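Local coordinates for protein S-adenosylmethionine:tRNA ribosyltransferase-isomerase (PDB 1WDI) that probably transfers and isomerises the ribose of S-adenosylmethionine onto the 7-aminomethyl-7-deazaguanine base of tRNA, giving epoxyqueuosine, at residues D25-M30 and L338-L343. Residues are numbered along the deposited sequence; the frame is centred on the assembly and turned at random.
Sequences DMARLM and LGDAML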
# COMPACT_ATOMS: atom_id res chain seq x y z
N ASP A 25 -15.81 1.62 -8.74
CA ASP A 25 -15.24 1.68 -10.08
C ASP A 25 -15.87 2.73 -10.98
O ASP A 25 -15.65 2.73 -12.19
CB ASP A 25 -15.30 0.30 -10.75
CG ASP A 25 -16.72 -0.23 -10.89
OD1 ASP A 25 -17.67 0.47 -10.50
OD2 ASP A 25 -16.87 -1.36 -11.40
N MET A 26 -16.66 3.63 -10.39
CA MET A 26 -17.26 4.71 -11.17
C MET A 26 -16.39 5.95 -11.00
O MET A 26 -16.65 7.00 -11.59
CB MET A 26 -18.70 4.98 -10.73
CG MET A 26 -19.73 4.02 -11.33
SD MET A 26 -19.77 4.03 -13.16
CE MET A 26 -20.72 5.55 -13.47
N ALA A 27 -15.34 5.82 -10.19
CA ALA A 27 -14.39 6.91 -10.01
C ALA A 27 -13.80 7.18 -11.39
O ALA A 27 -13.70 6.26 -12.21
CB ALA A 27 -13.29 6.49 -9.04
N ARG A 28 -13.40 8.41 -11.66
CA ARG A 28 -12.83 8.72 -12.97
C ARG A 28 -11.45 8.10 -13.14
O ARG A 28 -10.76 7.81 -12.16
CB ARG A 28 -12.77 10.23 -13.18
CG ARG A 28 -14.14 10.90 -13.14
CD ARG A 28 -14.04 12.40 -13.37
NE ARG A 28 -13.49 12.70 -14.69
CZ ARG A 28 -13.27 13.93 -15.14
NH1 ARG A 28 -13.55 14.98 -14.38
NH2 ARG A 28 -12.76 14.10 -16.35
N LEU A 29 -11.06 7.87 -14.39
CA LEU A 29 -9.76 7.29 -14.69
C LEU A 29 -9.11 8.07 -15.83
O LEU A 29 -9.65 8.12 -16.94
CB LEU A 29 -9.90 5.82 -15.10
CG LEU A 29 -8.64 5.14 -15.64
CD1 LEU A 29 -7.60 5.02 -14.51
CD2 LEU A 29 -8.98 3.76 -16.19
N MET A 30 -7.97 8.68 -15.56
CA MET A 30 -7.26 9.41 -16.60
C MET A 30 -6.20 8.47 -17.15
O MET A 30 -5.33 8.00 -16.40
CB MET A 30 -6.58 10.68 -16.05
CG MET A 30 -5.80 11.43 -17.13
SD MET A 30 -4.76 12.81 -16.54
CE MET A 30 -5.99 14.06 -16.35
N LEU A 338 -9.31 8.95 -1.54
CA LEU A 338 -10.68 8.62 -1.92
C LEU A 338 -11.03 9.21 -3.28
O LEU A 338 -12.18 9.16 -3.72
CB LEU A 338 -11.65 9.16 -0.86
CG LEU A 338 -11.43 8.64 0.57
CD1 LEU A 338 -12.37 9.36 1.53
CD2 LEU A 338 -11.67 7.14 0.61
N GLY A 339 -10.02 9.77 -3.95
CA GLY A 339 -10.24 10.39 -5.24
C GLY A 339 -10.27 9.47 -6.45
O GLY A 339 -10.63 8.29 -6.34
N ASP A 340 -9.90 10.02 -7.60
CA ASP A 340 -9.89 9.27 -8.84
C ASP A 340 -8.57 8.57 -9.08
O ASP A 340 -7.69 8.58 -8.22
CB ASP A 340 -10.23 10.19 -10.01
CG ASP A 340 -11.63 10.75 -9.90
OD1 ASP A 340 -12.56 9.95 -9.65
OD2 ASP A 340 -11.81 11.98 -10.06
N ALA A 341 -8.42 7.98 -10.26
CA ALA A 341 -7.20 7.25 -10.56
C ALA A 341 -6.57 7.63 -11.89
O ALA A 341 -7.20 8.26 -12.74
CB ALA A 341 -7.48 5.76 -10.54
N MET A 342 -5.32 7.22 -12.05
CA MET A 342 -4.56 7.47 -13.26
C MET A 342 -3.97 6.15 -13.73
O MET A 342 -3.53 5.34 -12.92
CB MET A 342 -3.42 8.47 -12.99
CG MET A 342 -2.49 8.68 -14.18
SD MET A 342 -1.07 9.79 -13.86
CE MET A 342 -1.80 11.41 -14.09
N LEU A 343 -3.98 5.92 -15.04
CA LEU A 343 -3.39 4.71 -15.60
C LEU A 343 -2.33 5.20 -16.58
O LEU A 343 -2.64 5.91 -17.53
CB LEU A 343 -4.43 3.87 -16.35
CG LEU A 343 -3.85 2.66 -17.12
CD1 LEU A 343 -3.28 1.64 -16.13
CD2 LEU A 343 -4.95 2.01 -17.98
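D340 OD1 is held by two groups: the backbone N of R28 donates to it at 2.7 Å, and R334 forms a salt bridge with the same oxygen. The R28 N-H arrives from above the carboxylate plane, 60° out of it, and the bond is bent (141° at the hydrogen). D340 has CG anti to its carbonyl carbon, which carries the carboxylate across to R28, whose CB lies 3.5 Å from D340 CG. The guanidinium does not follow: R28 NE stays 5.0 Å from D340 OD2, while NH1 hydrogen-bonds to the backbone O of E331 and the group makes a cation-pi contact with Y333.

Beyond D340 the backbones pair as parallel strands, L29 opposite A341 and M30 opposite M342. A341 N donates to R28 O (3.0 Å), M30 N to A341 O, and L343 N to M30 O (2.8 Å), all nearly straight (166° or more at the hydrogen). L29 and A341 share one face, where L29 CD1 reaches A341 CB and, at 3.8 Å, L343 CB. On the other face M30 and M342 run side by side in the same direction, with M30 SD 4.1 Å from M342 CE.

Strands 28-32 and 341-344 thus join the N- and C-terminal parts of the chain inside a mixed sheet, flanked by strands 40-44 and 296-300; helix 318-330 covers the methionine face, and F298 packs on L29 and A341.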